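Local coordinates for protein MNMC2 (PDB 3VYW) that methylates the modified wobble uridine of tRNA with S-adenosylmethionine as methyl donor, working without the oxidase domain to which such enzymes are usually fused, at residues F185-S196 against E214-Y225; L235-S244 against T255-M266. All coordinates share one frame; numbering follows the deposited sequence.

Interaction 1: F185-S196 against E214-Y225; sequences FKADAVFHDAFS and ERIDEKGYWVSY. With SAM (S-adenosylmethionine), chain E.
Beyond the C-terminal end of strand 220-224, Tyr225 reaches to the chain leaving strand 187-192. From CB, CG lies between the backbone N and the carbonyl carbon (chi1 68°), which swings the ring toward residues 193-196. From there CD2 and CE2 turn their edge to Asp193, CE2 lying 3.3 Å from Asp193 OD1, with carboxylate and ring planes 70° apart; at the tip, Tyr225 OH donates to Ala194 O (2.8 Å), which lies in the plane of the ring. The other oxygen of that carboxylate, Asp193 OD2, accepts from the amino N of S-adenosylmethionine at 3.0 Å. Phe195 lays one ring face against the ligand, CE1 3.3 Å from C5' and the sulfur over the rim, while Tyr63 stacks on the ring. With an alanine here, the sulfonium and C5' of the ligand would probably lose their aromatic wall, and Tyr63 its stacking partner. Deeper in, the two strands run parallel at 12°: Val190 N donates to Tyr221 O, Val223 N to Val190 O and His192 N to Val223 O. On one face Trp222 CZ2 lies over the His192 ring, whose NE2 is held by Leu203 O; on the other, Phe191 CD2 meets Val223 CG2 at 3.5 Å. A parallel strand pair whose carboxyl end opens into the cofactor pocket is as expected for the Rossmann-like fold of class I methyltransferases.

Interaction 2: L235-S244 against T255-M266; sequences LLTLGFKVGS and TVASLKAPVPPM
Phe240 CG stands anti to its carbonyl carbon (chi1 -68°) and Leu259 CG does likewise (chi1 -64°), and these torsions bring leucine and ring together at the open end of a beta hairpin, strands 241-246 and 253-258. Leu259 CD2 sits over the centre of the Phe240 ring in a CH-pi contact, 3.8 Å from the centroid. The opposite face carries Leu235 CD2 toward its rim, so two leucines enclose the phenylalanine. Ala257 CB approaches Phe240 CD2 obliquely. Just before the ring, helix 229-237 ends in a Schellman motif: Phe240 N and Gly239 N bond back into the last turn, and Gly239 has the positive phi that the reversal calls for.

The hairpin strands run antiparallel. Lys241 faces Ser258, and Gly243 faces Val256, as hydrogen-bonded pairs; Lys241 N meets Ser258 O at 2.8 Å in a nearly straight bond (174°). Between them Val242 and Ala257 form a non-hydrogen-bonded pair, and Val242 CG1 touches Thr255 CG2 on the face turned to helix 229-237. Thr255 OG1 is bonded to Ser226 O and Arg232 NE.

After Leu259 the chain passes over the face of Lys241 and Gly243, then along the outer edge of strand 241-246, where Ser244 N bonds weakly to Pro264 O. Ser258 OG accepts from Ala261 N in an ST motif, and the aliphatic part of Lys241 runs along this turn, CD 3.3 Å from Ala261 O. Val263 CG1 packs on Lys241 CB. Val263 CG2 and Pro264 O crowd Gly243, leaving no room for a CB. Selenomethionine Met266 sets CG 3.7 Å from Val242 O and reaches toward helix 268-276. Gly243 CA itself lies 3.0 Å from Pro264 O, a CA-H...O contact.

Interactions 1 and 2 adjoin in one mixed sheet, since strand 220-224 of interaction 1 is flanked by strand 253-258 of interaction 2. Interaction 1 is largely buried, joins parallel strands near the middle of the sheet and runs into the cofactor pocket, so a carboxylate bonded to the ligand lies beside its apolar faces. Interaction 2, farther from the chain centre and only partly buried, is the antiparallel hairpin at the sheet's rim, away from the cofactor pocket. Both use backbone ladders, but in interaction 2 the side chains are mostly aliphatic round one phenylalanine. Across the seam Trp222 N lies 2.8 Å from Ala257 O, and Tyr221 OH probably bonds to Pro262 O.

Interaction 1: F185-S196 against E214-Y225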
# COMPACT_ATOMS: atom_id res chain seq x y z
N PHE A 185 -3.94 3.34 19.13
CA PHE A 185 -2.66 3.21 18.47
C PHE A 185 -2.45 4.42 17.59
O PHE A 185 -3.21 4.65 16.69
CB PHE A 185 -2.74 1.94 17.63
CG PHE A 185 -1.43 1.45 17.10
CD1 PHE A 185 -0.56 0.80 17.91
CD2 PHE A 185 -1.12 1.59 15.79
CE1 PHE A 185 0.62 0.33 17.43
CE2 PHE A 185 0.06 1.13 15.30
CZ PHE A 185 0.94 0.50 16.12
N LYS A 186 -1.42 5.21 17.83
CA LYS A 186 -1.04 6.22 16.86
C LYS A 186 0.35 5.91 16.32
O LYS A 186 1.33 6.07 17.01
CB LYS A 186 -1.03 7.60 17.49
CG LYS A 186 -2.34 8.04 18.08
CD LYS A 186 -3.40 8.20 17.02
CE LYS A 186 -4.34 9.34 17.35
NZ LYS A 186 -5.73 9.12 16.86
N ALA A 187 0.41 5.46 15.08
CA ALA A 187 1.65 5.02 14.49
C ALA A 187 2.65 6.09 14.19
O ALA A 187 2.31 7.16 13.79
CB ALA A 187 1.36 4.23 13.24
N ASP A 188 3.90 5.81 14.46
CA ASP A 188 5.01 6.59 13.97
C ASP A 188 5.23 6.50 12.48
O ASP A 188 5.63 7.45 11.87
CB ASP A 188 6.27 6.27 14.73
CG ASP A 188 6.19 6.72 16.11
OD1 ASP A 188 6.11 7.93 16.31
OD2 ASP A 188 6.18 5.90 17.02
N ALA A 189 5.04 5.33 11.92
CA ALA A 189 5.17 5.09 10.52
C ALA A 189 4.02 4.26 10.06
O ALA A 189 3.65 3.35 10.73
CB ALA A 189 6.44 4.35 10.25
N VAL A 190 3.48 4.57 8.90
CA VAL A 190 2.58 3.67 8.23
C VAL A 190 3.27 3.23 6.99
O VAL A 190 3.64 4.02 6.21
CB VAL A 190 1.33 4.38 7.78
CG1 VAL A 190 0.42 3.43 7.04
CG2 VAL A 190 0.65 5.04 8.94
N PHE A 191 3.46 1.94 6.83
CA PHE A 191 4.07 1.45 5.63
C PHE A 191 2.94 0.98 4.78
O PHE A 191 2.39 -0.02 5.03
CB PHE A 191 4.92 0.24 5.93
CG PHE A 191 6.19 0.54 6.63
CD1 PHE A 191 6.85 -0.45 7.31
CD2 PHE A 191 6.73 1.79 6.63
CE1 PHE A 191 8.00 -0.20 7.96
CE2 PHE A 191 7.89 2.05 7.27
CZ PHE A 191 8.53 1.06 7.93
N HIS A 192 2.60 1.73 3.76
CA HIS A 192 1.45 1.39 3.02
C HIS A 192 1.81 0.69 1.79
O HIS A 192 2.07 1.29 0.79
CB HIS A 192 0.75 2.67 2.69
CG HIS A 192 -0.67 2.50 2.32
ND1 HIS A 192 -1.64 2.97 3.04
CD2 HIS A 192 -1.25 1.88 1.27
CE1 HIS A 192 -2.78 2.67 2.49
NE2 HIS A 192 -2.62 2.02 1.40
N ASP A 193 1.78 -0.62 1.83
CA ASP A 193 2.34 -1.40 0.77
C ASP A 193 1.39 -2.41 0.24
O ASP A 193 1.53 -3.57 0.46
CB ASP A 193 3.56 -2.12 1.28
CG ASP A 193 4.45 -2.56 0.20
OD1 ASP A 193 4.28 -2.12 -0.91
OD2 ASP A 193 5.32 -3.36 0.46
N ALA A 194 0.39 -1.93 -0.46
CA ALA A 194 -0.53 -2.75 -1.17
C ALA A 194 -0.05 -2.91 -2.59
O ALA A 194 0.92 -2.33 -2.98
CB ALA A 194 -1.89 -2.14 -1.13
N PHE A 195 -0.74 -3.72 -3.35
CA PHE A 195 -0.48 -3.84 -4.75
C PHE A 195 -1.05 -2.59 -5.35
O PHE A 195 -1.72 -1.87 -4.70
CB PHE A 195 -1.12 -5.09 -5.35
CG PHE A 195 -0.44 -6.34 -4.97
CD1 PHE A 195 -0.99 -7.19 -4.08
CD2 PHE A 195 0.76 -6.66 -5.49
CE1 PHE A 195 -0.37 -8.32 -3.71
CE2 PHE A 195 1.41 -7.79 -5.13
CZ PHE A 195 0.84 -8.63 -4.23
N SER A 196 -0.76 -2.33 -6.59
CA SER A 196 -0.91 -1.03 -7.17
C SER A 196 -2.37 -0.63 -7.20
O SER A 196 -3.22 -1.46 -7.16
CB SER A 196 -0.25 -1.03 -8.53
OG SER A 196 -1.10 -0.56 -9.50
N GLU A 214 -6.73 8.08 11.32
CA GLU A 214 -7.08 8.07 12.69
C GLU A 214 -6.01 7.37 13.46
O GLU A 214 -5.90 7.49 14.64
CB GLU A 214 -8.40 7.37 12.89
CG GLU A 214 -9.59 8.15 12.45
CD GLU A 214 -10.77 7.26 12.18
OE1 GLU A 214 -11.69 7.65 11.44
OE2 GLU A 214 -10.79 6.15 12.71
N ARG A 215 -5.20 6.61 12.77
CA ARG A 215 -4.26 5.75 13.40
C ARG A 215 -2.84 6.16 13.25
O ARG A 215 -1.96 5.39 13.48
CB ARG A 215 -4.49 4.34 12.93
CG ARG A 215 -5.36 3.56 13.87
CD ARG A 215 -6.31 2.63 13.19
NE ARG A 215 -7.59 3.24 13.01
CZ ARG A 215 -8.73 2.64 13.23
NH1 ARG A 215 -8.73 1.42 13.67
NH2 ARG A 215 -9.85 3.27 13.03
N ILE A 216 -2.61 7.40 12.88
CA ILE A 216 -1.27 7.87 12.70
C ILE A 216 -0.97 9.05 13.57
O ILE A 216 -1.77 9.94 13.71
CB ILE A 216 -0.95 8.17 11.24
CG1 ILE A 216 0.53 8.47 11.06
CG2 ILE A 216 -1.76 9.31 10.74
CD1 ILE A 216 0.94 8.69 9.65
N ASP A 217 0.21 9.04 14.15
CA ASP A 217 0.64 10.12 14.98
C ASP A 217 0.79 11.27 14.07
O ASP A 217 1.10 11.09 12.95
CB ASP A 217 1.99 9.79 15.60
CG ASP A 217 2.44 10.83 16.55
OD1 ASP A 217 3.53 11.38 16.37
OD2 ASP A 217 1.70 11.10 17.49
N GLU A 218 0.58 12.46 14.59
CA GLU A 218 0.59 13.68 13.81
C GLU A 218 1.90 13.93 13.19
O GLU A 218 1.98 14.49 12.15
CB GLU A 218 0.34 14.84 14.71
CG GLU A 218 -1.04 14.94 15.25
CD GLU A 218 -1.39 16.36 15.49
OE1 GLU A 218 -0.51 17.08 15.98
OE2 GLU A 218 -2.51 16.77 15.16
N LYS A 219 2.95 13.56 13.89
CA LYS A 219 4.29 13.79 13.43
C LYS A 219 4.80 12.57 12.74
O LYS A 219 5.92 12.51 12.36
CB LYS A 219 5.20 14.14 14.59
CG LYS A 219 4.85 15.44 15.26
CD LYS A 219 5.47 16.59 14.53
CE LYS A 219 5.17 17.90 15.21
NZ LYS A 219 5.57 19.03 14.35
N GLY A 220 3.95 11.57 12.62
CA GLY A 220 4.24 10.38 11.89
C GLY A 220 4.18 10.57 10.41
O GLY A 220 3.54 11.47 9.92
N TYR A 221 4.82 9.66 9.71
CA TYR A 221 4.96 9.63 8.28
C TYR A 221 4.27 8.44 7.62
O TYR A 221 4.33 7.35 8.09
CB TYR A 221 6.44 9.60 7.93
CG TYR A 221 7.13 10.91 8.14
CD1 TYR A 221 7.78 11.18 9.31
CD2 TYR A 221 7.10 11.87 7.18
CE1 TYR A 221 8.40 12.38 9.50
CE2 TYR A 221 7.72 13.07 7.37
CZ TYR A 221 8.37 13.31 8.53
OH TYR A 221 8.97 14.51 8.70
N TRP A 222 3.62 8.69 6.50
CA TRP A 222 3.00 7.68 5.73
C TRP A 222 3.79 7.48 4.49
O TRP A 222 4.06 8.41 3.80
CB TRP A 222 1.61 8.14 5.39
CG TRP A 222 0.79 7.27 4.49
CD1 TRP A 222 -0.23 6.46 4.86
CD2 TRP A 222 0.82 7.18 3.04
NE1 TRP A 222 -0.77 5.87 3.79
CE2 TRP A 222 -0.18 6.24 2.68
CE3 TRP A 222 1.59 7.73 2.06
CZ2 TRP A 222 -0.42 5.89 1.38
CZ3 TRP A 222 1.36 7.35 0.76
CH2 TRP A 222 0.38 6.46 0.43
N VAL A 223 4.20 6.27 4.20
CA VAL A 223 5.07 6.01 3.08
C VAL A 223 4.58 4.94 2.12
O VAL A 223 4.02 3.96 2.50
CB VAL A 223 6.49 5.69 3.53
CG1 VAL A 223 7.10 6.86 4.21
CG2 VAL A 223 6.53 4.50 4.42
N SER A 224 4.81 5.16 0.84
CA SER A 224 4.53 4.17 -0.14
C SER A 224 5.44 4.33 -1.32
O SER A 224 5.94 5.38 -1.57
CB SER A 224 3.08 4.25 -0.56
OG SER A 224 2.80 3.30 -1.51
N TYR A 225 5.64 3.26 -2.05
CA TYR A 225 6.31 3.27 -3.32
C TYR A 225 5.52 4.02 -4.37
O TYR A 225 6.06 4.47 -5.32
CB TYR A 225 6.61 1.86 -3.77
CG TYR A 225 5.38 1.13 -4.11
CD1 TYR A 225 4.84 1.22 -5.35
CD2 TYR A 225 4.71 0.43 -3.17
CE1 TYR A 225 3.69 0.59 -5.65
CE2 TYR A 225 3.56 -0.20 -3.47
CZ TYR A 225 3.06 -0.12 -4.71
OH TYR A 225 1.91 -0.74 -5.00
N SAM E . 4.60 -5.57 2.32
CA SAM E . 4.95 -6.82 1.76
C SAM E . 6.38 -6.96 2.07
O SAM E . 6.99 -8.00 1.91
OXT SAM E . 6.95 -6.02 2.54
CB SAM E . 4.51 -6.74 0.31
CG SAM E . 2.99 -6.97 0.29
SD SAM E . 2.23 -6.91 -1.16
CE SAM E . 2.70 -5.57 -1.94
C5' SAM E . 0.58 -6.76 -0.97
C4' SAM E . -0.05 -7.52 0.21
O4' SAM E . -1.29 -6.92 0.54
C3' SAM E . -0.38 -8.96 -0.08
O3' SAM E . -0.05 -9.76 1.03
C2' SAM E . -1.88 -8.97 -0.24
O2' SAM E . -2.41 -10.21 0.14
C1' SAM E . -2.29 -7.90 0.71
N9 SAM E . -3.66 -7.38 0.50
C8 SAM E . -4.22 -7.00 -0.63
N7 SAM E . -5.45 -6.57 -0.44
C5 SAM E . -5.71 -6.66 0.83
C6 SAM E . -6.85 -6.37 1.69
N6 SAM E . -7.98 -5.88 1.23
N1 SAM E . -6.72 -6.61 2.96
C2 SAM E . -5.62 -7.08 3.46
N3 SAM E . -4.58 -7.38 2.74
C4 SAM E . -4.55 -7.20 1.44

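Interaction 2: L235-S244 against T255-M266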
# COMPACT_ATOMS: atom_id res chain seq x y z
N LEU A 235 -4.82 12.03 -0.11
CA LEU A 235 -4.06 12.39 1.03
C LEU A 235 -4.17 13.87 1.33
O LEU A 235 -4.25 14.25 2.44
CB LEU A 235 -2.62 11.97 0.87
CG LEU A 235 -2.29 10.50 0.99
CD1 LEU A 235 -1.02 10.20 0.29
CD2 LEU A 235 -2.16 10.08 2.42
N LEU A 236 -4.16 14.68 0.29
CA LEU A 236 -4.33 16.10 0.39
C LEU A 236 -5.68 16.44 0.91
O LEU A 236 -5.80 17.32 1.68
CB LEU A 236 -4.14 16.76 -0.96
CG LEU A 236 -2.72 16.93 -1.45
CD1 LEU A 236 -2.70 17.27 -2.91
CD2 LEU A 236 -1.97 17.96 -0.64
N THR A 237 -6.67 15.72 0.49
CA THR A 237 -8.02 15.90 0.94
C THR A 237 -8.15 15.65 2.43
O THR A 237 -8.92 16.28 3.09
CB THR A 237 -8.96 14.99 0.17
OG1 THR A 237 -8.88 15.32 -1.19
CG2 THR A 237 -10.35 15.16 0.60
N LEU A 238 -7.37 14.71 2.94
CA LEU A 238 -7.42 14.32 4.32
C LEU A 238 -6.53 15.17 5.18
O LEU A 238 -6.53 15.06 6.36
CB LEU A 238 -7.04 12.86 4.45
CG LEU A 238 -8.04 11.86 3.91
CD1 LEU A 238 -7.50 10.47 3.96
CD2 LEU A 238 -9.32 11.92 4.69
N GLY A 239 -5.82 16.08 4.57
CA GLY A 239 -4.98 16.99 5.28
C GLY A 239 -3.53 16.69 5.43
O GLY A 239 -2.87 17.39 6.11
N PHE A 240 -3.04 15.67 4.78
CA PHE A 240 -1.64 15.38 4.78
C PHE A 240 -0.88 16.35 3.93
O PHE A 240 -1.40 16.92 3.04
CB PHE A 240 -1.39 13.99 4.26
CG PHE A 240 -1.86 12.92 5.15
CD1 PHE A 240 -3.11 12.42 5.01
CD2 PHE A 240 -1.06 12.39 6.11
CE1 PHE A 240 -3.55 11.43 5.81
CE2 PHE A 240 -1.50 11.40 6.93
CZ PHE A 240 -2.75 10.92 6.77
N LYS A 241 0.39 16.51 4.25
CA LYS A 241 1.33 17.20 3.44
C LYS A 241 1.90 16.11 2.62
O LYS A 241 2.21 15.09 3.12
CB LYS A 241 2.43 17.79 4.29
CG LYS A 241 2.01 18.91 5.22
CD LYS A 241 2.99 19.02 6.38
CE LYS A 241 3.16 20.46 6.80
NZ LYS A 241 4.55 20.83 7.16
N VAL A 242 2.00 16.30 1.33
CA VAL A 242 2.38 15.25 0.45
C VAL A 242 3.66 15.58 -0.27
O VAL A 242 3.79 16.61 -0.83
CB VAL A 242 1.26 14.97 -0.54
CG1 VAL A 242 1.56 13.75 -1.36
CG2 VAL A 242 -0.04 14.82 0.18
N GLY A 243 4.59 14.66 -0.24
CA GLY A 243 5.90 14.86 -0.77
C GLY A 243 6.43 13.64 -1.45
O GLY A 243 5.80 12.63 -1.47
N SER A 244 7.62 13.75 -1.97
CA SER A 244 8.21 12.68 -2.72
C SER A 244 9.54 12.14 -2.24
O SER A 244 10.39 12.83 -1.80
CB SER A 244 8.34 13.10 -4.17
OG SER A 244 7.12 12.99 -4.82
N THR A 255 5.89 8.30 -2.30
CA THR A 255 5.17 9.33 -1.64
C THR A 255 5.43 9.32 -0.18
O THR A 255 5.51 8.31 0.42
CB THR A 255 3.68 9.25 -1.95
OG1 THR A 255 3.48 9.58 -3.30
CG2 THR A 255 2.96 10.27 -1.20
N VAL A 256 5.61 10.50 0.37
CA VAL A 256 5.80 10.67 1.78
C VAL A 256 4.78 11.64 2.29
O VAL A 256 4.59 12.67 1.73
CB VAL A 256 7.17 11.23 2.08
CG1 VAL A 256 7.53 10.97 3.50
CG2 VAL A 256 8.20 10.62 1.17
N ALA A 257 4.08 11.27 3.34
CA ALA A 257 3.03 12.09 3.86
C ALA A 257 3.11 12.28 5.36
O ALA A 257 3.54 11.43 6.07
CB ALA A 257 1.68 11.53 3.48
N SER A 258 2.73 13.44 5.83
CA SER A 258 2.55 13.64 7.23
C SER A 258 1.51 14.67 7.45
O SER A 258 1.38 15.57 6.69
CB SER A 258 3.85 14.07 7.86
OG SER A 258 3.65 14.37 9.20
N LEU A 259 0.71 14.53 8.48
CA LEU A 259 -0.19 15.58 8.85
C LEU A 259 0.54 16.82 9.30
O LEU A 259 0.21 17.89 8.92
CB LEU A 259 -1.06 15.10 9.97
CG LEU A 259 -1.95 13.98 9.59
CD1 LEU A 259 -2.57 13.42 10.83
CD2 LEU A 259 -3.01 14.52 8.69
N LYS A 260 1.49 16.66 10.19
CA LYS A 260 2.23 17.80 10.68
C LYS A 260 3.75 17.81 10.57
O LYS A 260 4.33 18.82 10.79
CB LYS A 260 1.82 18.11 12.09
CG LYS A 260 0.88 19.27 12.19
CD LYS A 260 -0.54 18.82 12.16
CE LYS A 260 -1.43 19.85 12.78
NZ LYS A 260 -2.36 20.49 11.82
N ALA A 261 4.40 16.71 10.27
CA ALA A 261 5.84 16.75 10.07
C ALA A 261 6.25 17.22 8.69
O ALA A 261 5.44 17.33 7.83
CB ALA A 261 6.46 15.43 10.39
N PRO A 262 7.51 17.54 8.50
CA PRO A 262 7.98 18.00 7.21
C PRO A 262 8.13 16.91 6.20
O PRO A 262 8.51 15.81 6.52
CB PRO A 262 9.34 18.61 7.53
CG PRO A 262 9.66 18.15 8.88
CD PRO A 262 8.36 18.03 9.57
N VAL A 263 7.87 17.26 4.95
CA VAL A 263 7.98 16.36 3.86
C VAL A 263 8.80 16.99 2.78
O VAL A 263 8.78 18.18 2.63
CB VAL A 263 6.60 16.01 3.31
CG1 VAL A 263 5.64 15.76 4.43
CG2 VAL A 263 6.09 17.11 2.44
N PRO A 264 9.57 16.17 2.10
CA PRO A 264 10.39 16.58 0.98
C PRO A 264 9.45 16.95 -0.09
O PRO A 264 8.40 16.43 -0.09
CB PRO A 264 11.09 15.30 0.59
CG PRO A 264 10.31 14.22 1.20
CD PRO A 264 9.81 14.78 2.46
N PRO A 265 9.80 17.83 -1.01
CA PRO A 265 8.84 18.35 -1.96
C PRO A 265 9.05 18.16 -3.47
O PRO A 265 10.08 18.01 -4.04
CB PRO A 265 8.75 19.80 -1.56
CG PRO A 265 9.95 20.06 -0.73
CD PRO A 265 10.79 18.84 -0.69
N MSE A 266 7.69 17.85 -3.73
CA MSE A 266 7.42 17.46 -5.06
C MSE A 266 7.81 18.71 -5.90
O MSE A 266 7.90 19.80 -5.40
CB MSE A 266 5.89 17.31 -5.42
CG MSE A 266 5.13 16.52 -4.30
SE MSE A 266 3.34 16.07 -4.91
CE MSE A 266 2.33 17.60 -4.62